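Long-range contacts in putative exported protein (PDB 3IEE), which is of unknown function but is an all-helical, probably exported protein of Bacteroides fragilis that may be anchored to the membrane as a lipoprotein: residues K38-E43 with G99-R104; K44-V49 with T105-N110; K94-G99 with Q145-I150. All coordinates share one frame; numbering follows the deposited sequence.

Contact 1 (K38-E43 with G99-R104)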
# COMPACT_ATOMS: atom_id res chain seq x y z
N LYS A 38 -4.52 -3.30 3.76
CA LYS A 38 -3.63 -4.48 3.77
C LYS A 38 -4.44 -5.74 3.54
O LYS A 38 -4.05 -6.58 2.74
CB LYS A 38 -2.81 -4.52 5.07
CG LYS A 38 -1.99 -5.77 5.22
CD LYS A 38 -1.18 -5.79 6.48
CE LYS A 38 -0.41 -7.11 6.59
NZ LYS A 38 -0.10 -7.38 8.03
N ASP A 39 -5.58 -5.84 4.23
CA ASP A 39 -6.44 -7.01 4.20
C ASP A 39 -7.25 -7.13 2.90
O ASP A 39 -7.45 -8.24 2.40
CB ASP A 39 -7.45 -6.92 5.36
CG ASP A 39 -7.60 -8.18 6.11
OD1 ASP A 39 -6.65 -8.98 6.12
OD2 ASP A 39 -8.70 -8.38 6.72
N MSE A 40 -7.74 -6.00 2.39
CA MSE A 40 -8.65 -5.92 1.25
C MSE A 40 -7.97 -6.00 -0.11
O MSE A 40 -8.61 -6.43 -1.06
CB MSE A 40 -9.52 -4.67 1.28
CG MSE A 40 -10.49 -4.66 2.43
SE MSE A 40 -11.83 -6.11 2.26
CE MSE A 40 -11.01 -7.52 3.36
N VAL A 41 -6.73 -5.52 -0.18
CA VAL A 41 -5.87 -5.73 -1.35
C VAL A 41 -4.58 -6.40 -0.90
O VAL A 41 -3.59 -5.72 -0.60
CB VAL A 41 -5.58 -4.43 -2.11
CG1 VAL A 41 -4.88 -4.77 -3.46
CG2 VAL A 41 -6.81 -3.60 -2.30
N LYS A 42 -4.62 -7.71 -0.79
CA LYS A 42 -3.43 -8.51 -0.50
C LYS A 42 -2.77 -8.79 -1.86
O LYS A 42 -3.17 -9.72 -2.54
CB LYS A 42 -3.79 -9.84 0.20
CG LYS A 42 -4.39 -9.75 1.61
CD LYS A 42 -4.89 -11.14 2.11
CE LYS A 42 -5.71 -11.06 3.42
NZ LYS A 42 -6.48 -12.32 3.68
N GLU A 43 -1.76 -8.00 -2.23
CA GLU A 43 -1.32 -8.01 -3.63
C GLU A 43 -0.84 -9.39 -4.09
O GLU A 43 -1.09 -9.79 -5.21
CB GLU A 43 -0.21 -7.00 -3.86
CG GLU A 43 -0.58 -5.51 -3.64
CD GLU A 43 -0.78 -5.08 -2.17
OE1 GLU A 43 -0.38 -5.79 -1.18
OE2 GLU A 43 -1.32 -3.97 -2.05
N GLY A 99 -15.86 2.27 -3.96
CA GLY A 99 -15.34 1.76 -5.22
C GLY A 99 -14.45 0.56 -5.08
O GLY A 99 -14.51 -0.39 -5.88
N LEU A 100 -13.60 0.57 -4.06
CA LEU A 100 -12.75 -0.57 -3.76
C LEU A 100 -13.56 -1.81 -3.42
O LEU A 100 -13.32 -2.91 -3.98
CB LEU A 100 -11.81 -0.21 -2.57
CG LEU A 100 -10.96 -1.38 -2.06
CD1 LEU A 100 -10.20 -2.11 -3.17
CD2 LEU A 100 -10.02 -0.90 -0.99
N PHE A 101 -14.53 -1.67 -2.51
CA PHE A 101 -15.30 -2.82 -2.06
C PHE A 101 -16.10 -3.38 -3.25
O PHE A 101 -16.20 -4.59 -3.41
CB PHE A 101 -16.21 -2.49 -0.87
CG PHE A 101 -15.47 -2.26 0.44
CD1 PHE A 101 -14.60 -3.21 0.96
CD2 PHE A 101 -15.72 -1.12 1.19
CE1 PHE A 101 -13.93 -2.97 2.19
CE2 PHE A 101 -15.07 -0.89 2.37
CZ PHE A 101 -14.17 -1.81 2.89
N GLN A 102 -16.57 -2.50 -4.13
CA GLN A 102 -17.35 -2.91 -5.32
C GLN A 102 -16.45 -3.66 -6.32
O GLN A 102 -16.83 -4.73 -6.81
CB GLN A 102 -18.03 -1.72 -6.00
CG GLN A 102 -19.31 -1.24 -5.27
CD GLN A 102 -20.08 -0.07 -5.95
OE1 GLN A 102 -19.86 0.22 -7.13
NE2 GLN A 102 -20.96 0.59 -5.19
N ALA A 103 -15.26 -3.11 -6.60
CA ALA A 103 -14.32 -3.75 -7.52
C ALA A 103 -13.88 -5.11 -7.01
O ALA A 103 -13.77 -6.07 -7.80
CB ALA A 103 -13.12 -2.86 -7.85
N ARG A 104 -13.70 -5.22 -5.70
CA ARG A 104 -13.25 -6.46 -5.08
C ARG A 104 -14.35 -7.53 -5.15
O ARG A 104 -14.06 -8.68 -5.48
CB ARG A 104 -12.83 -6.17 -3.65
CG ARG A 104 -12.28 -7.33 -2.90
CD ARG A 104 -11.72 -6.87 -1.55
NE ARG A 104 -11.19 -8.02 -0.80
CZ ARG A 104 -11.94 -8.84 -0.09
NH1 ARG A 104 -13.24 -8.62 0.01
NH2 ARG A 104 -11.38 -9.84 0.56
O HOH W 1 -8.49 -9.81 0.59
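Met40, the last helical residue of helix 17-40, and Arg104 of helix 87-119 bring their CA atoms to 7.8 Å, and directly afterwards Val41 leaves helical backbone angles and turns the chain towards Lys42, the N-cap of the next helix. The side chain of Met40, present as selenomethionine, does most of the work. Bent at both of its outer torsions, it crosses the Arg104 chain at about a right angle and sets SE over one face of the guanidinium, off-centre towards the rim, with Met40 SE 3.6 Å from Arg104 CZ. The same selenium touches the Phe101 ring from the edge, in its plane, at 3.8 Å from CE1; this is a Met-aromatic contact of the edge-on kind. Arg104 reaches across because its chain is extended from CG to NE, with CG opposite the backbone N (chi1 -177°). Its NE gives Met40 O a weak hydrogen bond of 3.0 Å, bent to 123° at the hydrogen, so this arginine holds the last carbonyl of the helix loosely. NH2 is better supplied: it donates to a water 2.9 Å away that lies in the guanidinium plane, and also to Val70 O. That water in turn donates a hydrogen bond to Asp39 O at 2.6 Å and so ties the arginine to the helix end by a second route. Away from the polar groups, Val41 CG2 meets Leu100 CD1 at 3.8 Å, a purely apolar touch. Helix 123-162 packs against this apolar side, with Val41 on Ser141 and Leu100 on Met140 and Tyr143, while its Lys144 binds Val41 O and Glu43 OE2. The contact thus sets the break between helices 17-40 and 43-56 against helix 87-119, with helix 123-162 alongside.

Contact 2 (K44-V49 with T105-N110). With EDO (1,2-ethanediol), chain C.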
# COMPACT_ATOMS: atom_id res chain seq x y z
N LYS A 44 -0.10 -10.11 -3.24
CA LYS A 44 0.34 -11.45 -3.65
C LYS A 44 -0.82 -12.46 -3.83
O LYS A 44 -0.74 -13.34 -4.72
CB LYS A 44 1.45 -11.97 -2.72
CG LYS A 44 2.86 -11.47 -3.17
CD LYS A 44 3.96 -11.83 -2.16
CE LYS A 44 4.72 -13.07 -2.50
NZ LYS A 44 5.81 -13.25 -1.48
N ASP A 45 -1.89 -12.34 -3.02
CA ASP A 45 -3.09 -13.17 -3.15
C ASP A 45 -3.81 -12.83 -4.44
O ASP A 45 -4.24 -13.74 -5.18
CB ASP A 45 -4.05 -13.01 -1.97
CG ASP A 45 -3.51 -13.66 -0.68
OD1 ASP A 45 -2.40 -14.19 -0.70
OD2 ASP A 45 -4.22 -13.61 0.36
N VAL A 46 -3.93 -11.54 -4.75
CA VAL A 46 -4.54 -11.16 -6.00
C VAL A 46 -3.74 -11.69 -7.21
O VAL A 46 -4.33 -12.22 -8.15
CB VAL A 46 -4.73 -9.63 -6.08
CG1 VAL A 46 -5.28 -9.20 -7.46
CG2 VAL A 46 -5.66 -9.14 -4.92
N ASN A 47 -2.41 -11.55 -7.17
CA ASN A 47 -1.49 -12.13 -8.17
C ASN A 47 -1.72 -13.65 -8.36
O ASN A 47 -1.73 -14.17 -9.50
CB ASN A 47 -0.03 -11.94 -7.75
CG ASN A 47 0.46 -10.49 -7.86
OD1 ASN A 47 -0.23 -9.64 -8.41
ND2 ASN A 47 1.66 -10.22 -7.33
N ALA A 48 -1.87 -14.33 -7.21
CA ALA A 48 -2.14 -15.77 -7.16
C ALA A 48 -3.47 -16.15 -7.82
O ALA A 48 -3.54 -17.19 -8.52
CB ALA A 48 -2.09 -16.28 -5.69
N VAL A 49 -4.52 -15.35 -7.60
CA VAL A 49 -5.81 -15.58 -8.23
C VAL A 49 -5.64 -15.45 -9.76
O VAL A 49 -6.09 -16.31 -10.50
CB VAL A 49 -6.93 -14.66 -7.65
CG1 VAL A 49 -8.17 -14.74 -8.48
CG2 VAL A 49 -7.21 -15.01 -6.16
N THR A 105 -15.59 -7.14 -4.84
CA THR A 105 -16.78 -8.00 -4.99
C THR A 105 -16.86 -8.59 -6.38
O THR A 105 -16.97 -9.82 -6.54
CB THR A 105 -18.07 -7.22 -4.68
OG1 THR A 105 -17.99 -6.74 -3.34
CG2 THR A 105 -19.30 -8.15 -4.86
N GLU A 106 -16.72 -7.72 -7.37
CA GLU A 106 -16.79 -8.10 -8.78
C GLU A 106 -15.65 -9.05 -9.15
O GLU A 106 -15.84 -10.07 -9.81
CB GLU A 106 -16.67 -6.85 -9.65
CG GLU A 106 -17.89 -5.96 -9.65
CD GLU A 106 -17.95 -5.15 -10.94
OE1 GLU A 106 -18.32 -5.75 -11.99
OE2 GLU A 106 -17.61 -3.95 -10.88
N PHE A 107 -14.45 -8.70 -8.70
CA PHE A 107 -13.26 -9.49 -9.02
C PHE A 107 -13.47 -10.92 -8.58
O PHE A 107 -13.19 -11.88 -9.32
CB PHE A 107 -12.06 -8.91 -8.27
CG PHE A 107 -10.76 -9.65 -8.51
CD1 PHE A 107 -9.95 -9.32 -9.59
CD2 PHE A 107 -10.30 -10.62 -7.61
CE1 PHE A 107 -8.74 -9.95 -9.79
CE2 PHE A 107 -9.08 -11.27 -7.83
CZ PHE A 107 -8.31 -10.93 -8.93
N TYR A 108 -13.93 -11.09 -7.35
CA TYR A 108 -14.19 -12.44 -6.83
C TYR A 108 -15.43 -13.14 -7.39
O TYR A 108 -15.34 -14.34 -7.61
CB TYR A 108 -14.19 -12.47 -5.30
CG TYR A 108 -12.80 -12.33 -4.75
CD1 TYR A 108 -11.90 -13.39 -4.78
CD2 TYR A 108 -12.36 -11.11 -4.27
CE1 TYR A 108 -10.59 -13.25 -4.30
CE2 TYR A 108 -11.06 -10.95 -3.80
CZ TYR A 108 -10.19 -12.02 -3.81
OH TYR A 108 -8.90 -11.78 -3.32
N ALA A 109 -16.53 -12.42 -7.65
CA ALA A 109 -17.65 -12.96 -8.46
C ALA A 109 -17.19 -13.47 -9.84
O ALA A 109 -17.58 -14.58 -10.29
CB ALA A 109 -18.76 -11.92 -8.62
N ASN A 110 -16.39 -12.65 -10.52
CA ASN A 110 -15.89 -12.96 -11.85
C ASN A 110 -15.02 -14.20 -11.89
O ASN A 110 -14.98 -14.89 -12.91
CB ASN A 110 -15.07 -11.80 -12.43
CG ASN A 110 -15.91 -10.63 -12.86
OD1 ASN A 110 -17.14 -10.72 -12.94
ND2 ASN A 110 -15.26 -9.53 -13.16
C1 EDO C . -2.47 -6.85 -7.11
O1 EDO C . -1.08 -6.89 -7.53
C2 EDO C . -3.12 -5.53 -7.55
O2 EDO C . -4.48 -5.45 -7.09
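Asn47 OD1 accepts a hydrogen bond of 3.0 Å from O1 of a 1,2-ethanediol, next door to Val46, whose CG1 rests 3.7 Å from C1 of the same molecule and reaches Phe107 across the contact. The diol, probably from the crystallisation liquor, is also hydrogen-bonded to Ser137 O. Between the protein segments themselves everything is apolar. Their short helix axes run 12.3 Å apart at closest and at 32° to each other, so large rings have to fill the distance. Phe107 does so with CG opposite its backbone N (chi1 180°), which sends the ring straight out at the two valines. Its CZ meets Val46 CG1 at 3.8 Å and its CE2 meets Val49 CG1 at 3.6 Å, both methyls arriving obliquely to the ring. Tyr108 adds its side: Val49 CG2 lies 4.2 Å from CE1, again at a slant. The two rings brace each other from within their own helix, Phe107 CD2 standing 3.8 Å above the centre of the Tyr108 ring, so that Phe107 turns an edge to the Tyr108 face. With two branched side chains spread against two mutually braced aromatics, this junction of helices 43-56 and 87-119 rests on shape and the burial of apolar surface, and directional bonding is left to its flanks.

Contact 3 (K94-G99 with Q145-I150). With EDO (1,2-ethanediol), chain G; EDO (1,2-ethanediol), chain E.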
# COMPACT_ATOMS: atom_id res chain seq x y z
N LYS A 94 -15.03 8.02 1.41
CA LYS A 94 -16.16 7.16 1.22
C LYS A 94 -16.26 6.63 -0.23
O LYS A 94 -16.49 5.45 -0.43
CB LYS A 94 -17.48 7.85 1.63
CG LYS A 94 -17.56 8.06 3.13
CD LYS A 94 -18.93 8.64 3.58
CE LYS A 94 -19.07 10.10 3.16
NZ LYS A 94 -20.45 10.69 3.49
N GLN A 95 -16.04 7.52 -1.21
CA GLN A 95 -16.12 7.16 -2.62
C GLN A 95 -15.07 6.12 -3.01
O GLN A 95 -15.37 5.15 -3.70
CB GLN A 95 -15.88 8.43 -3.39
CG GLN A 95 -16.06 8.46 -4.85
CD GLN A 95 -15.78 9.89 -5.31
OE1 GLN A 95 -16.57 10.81 -5.03
NE2 GLN A 95 -14.61 10.11 -5.93
N ASN A 96 -13.83 6.33 -2.55
CA ASN A 96 -12.74 5.41 -2.86
C ASN A 96 -12.97 4.05 -2.16
O ASN A 96 -12.77 2.99 -2.78
CB ASN A 96 -11.38 6.04 -2.52
CG ASN A 96 -10.84 6.96 -3.62
OD1 ASN A 96 -10.32 6.51 -4.67
ND2 ASN A 96 -10.97 8.24 -3.41
N TYR A 97 -13.35 4.05 -0.89
CA TYR A 97 -13.65 2.78 -0.20
C TYR A 97 -14.80 2.05 -0.87
O TYR A 97 -14.76 0.82 -1.06
CB TYR A 97 -13.92 3.03 1.27
CG TYR A 97 -12.68 2.99 2.12
CD1 TYR A 97 -11.95 1.80 2.25
CD2 TYR A 97 -12.18 4.15 2.74
CE1 TYR A 97 -10.81 1.71 3.01
CE2 TYR A 97 -11.04 4.07 3.51
CZ TYR A 97 -10.34 2.86 3.64
OH TYR A 97 -9.21 2.80 4.43
N THR A 98 -15.84 2.80 -1.20
CA THR A 98 -17.04 2.20 -1.83
C THR A 98 -16.63 1.54 -3.16
O THR A 98 -17.01 0.37 -3.42
CB THR A 98 -18.18 3.21 -1.99
OG1 THR A 98 -18.59 3.65 -0.69
CG2 THR A 98 -19.39 2.57 -2.72
N GLY A 99 -15.86 2.27 -3.96
CA GLY A 99 -15.34 1.76 -5.22
C GLY A 99 -14.45 0.56 -5.08
O GLY A 99 -14.51 -0.39 -5.88
N GLN A 145 -4.26 3.13 -3.08
CA GLN A 145 -3.26 4.17 -3.05
C GLN A 145 -3.92 5.57 -2.94
O GLN A 145 -3.39 6.47 -2.24
CB GLN A 145 -2.31 4.13 -4.26
CG GLN A 145 -1.16 5.16 -4.15
CD GLN A 145 -0.30 4.97 -2.90
OE1 GLN A 145 0.20 3.88 -2.63
NE2 GLN A 145 -0.16 6.04 -2.10
N ASN A 146 -5.06 5.76 -3.64
CA ASN A 146 -5.82 7.01 -3.56
C ASN A 146 -6.14 7.38 -2.10
O ASN A 146 -6.04 8.54 -1.70
CB ASN A 146 -7.14 6.94 -4.31
CG ASN A 146 -7.00 7.02 -5.81
OD1 ASN A 146 -5.92 7.27 -6.36
ND2 ASN A 146 -8.14 6.82 -6.50
N ILE A 147 -6.57 6.39 -1.34
CA ILE A 147 -6.93 6.62 0.08
C ILE A 147 -5.71 7.12 0.87
O ILE A 147 -5.80 8.15 1.57
CB ILE A 147 -7.57 5.36 0.65
CG1 ILE A 147 -8.97 5.14 0.02
CG2 ILE A 147 -7.69 5.43 2.21
CD1 ILE A 147 -9.43 3.78 0.06
N PHE A 148 -4.56 6.45 0.71
CA PHE A 148 -3.32 6.91 1.37
C PHE A 148 -2.97 8.32 0.96
O PHE A 148 -2.59 9.17 1.79
CB PHE A 148 -2.17 5.91 1.13
CG PHE A 148 -2.36 4.62 1.81
CD1 PHE A 148 -2.62 4.56 3.18
CD2 PHE A 148 -2.30 3.41 1.12
CE1 PHE A 148 -2.80 3.31 3.84
CE2 PHE A 148 -2.43 2.17 1.76
CZ PHE A 148 -2.70 2.13 3.13
N ASP A 149 -3.10 8.59 -0.33
CA ASP A 149 -2.77 9.93 -0.86
C ASP A 149 -3.66 11.03 -0.26
O ASP A 149 -3.18 12.09 0.05
CB ASP A 149 -2.91 9.99 -2.37
CG ASP A 149 -1.83 9.17 -3.15
OD1 ASP A 149 -0.81 8.75 -2.59
OD2 ASP A 149 -2.10 8.94 -4.36
N ILE A 150 -4.96 10.74 -0.12
CA ILE A 150 -5.93 11.65 0.51
C ILE A 150 -5.52 11.96 1.95
O ILE A 150 -5.52 13.14 2.40
CB ILE A 150 -7.36 11.06 0.44
CG1 ILE A 150 -7.87 11.07 -1.02
CG2 ILE A 150 -8.33 11.80 1.38
CD1 ILE A 150 -8.99 10.10 -1.29
C1 EDO G . -19.26 12.65 5.44
O1 EDO G . -20.16 11.65 5.88
C2 EDO G . -19.93 13.93 5.01
O2 EDO G . -19.16 14.54 3.95
C1 EDO E . -8.24 5.62 -9.52
O1 EDO E . -8.39 7.04 -9.60
C2 EDO E . -9.58 4.89 -9.47
O2 EDO E . -9.43 3.54 -9.95
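Asn96 meets its neighbours with every atom of its side chain. CB lies 3.6 Å from Ile147 CG1, at the point where the two backbones come nearest. CG, set beside the backbone N by a chi1 of -83°, sits 3.8 Å from Asn146 CB. At the tip, OD1 accepts from Asn146 ND2 at 2.9 Å in a nearly straight bond (162°); the donor is tilted somewhat from the carbonyl plane of Asn96, whereas OD1 lies in the amide plane of Asn146, and the two amides stand almost perpendicular. Asn96 ND2 is covered by Ile150 CD1 at 3.4 Å and hydrogen-bonds to Asn92 O one turn back, which, with OD1 accepting from Asn146, is consistent with this orientation of the buried amide. Asn146 ND2 also donates, at 3.1 Å, to O1 of a 1,2-ethanediol, so its amide is held by two acceptors. The next residue, Ile147, drops CD1 onto the face of Tyr97, 3.6 Å from the ring centroid and almost exactly on the ring normal, a clear CH-pi contact; its CG2 lies 3.8 Å from Tyr97 OH. The segment axes are antiparallel at 163° and approach to 9.6 Å, as neighbours in an up-and-down helical bundle. Helix 17-40 closes the Tyr97 side, where Ser33 hydrogen-bonds the hydroxyl and Leu37 packs on both Tyr97 and Ile147.

All three contacts are buried and all hang on helix 87-119, which meets a different partner in each: the end of helix 17-40 in contact 1, helix 43-56 in contact 2 and helix 123-162 in contact 3. Contacts 1 and 3 share Gly99, and their centres lie about 11 and 12 Å from the centre of the chain; contact 2 is further out, at about 17 Å. Chemistry follows the partner. Where a helix ends, an arginine and a water answer its carbonyls; the wider crossing of contact 2 is bridged by aromatic and branched apolar groups; the closer antiparallel pair of contact 3 adds a hydrogen bond between two asparagine side chains to its CH-pi packing.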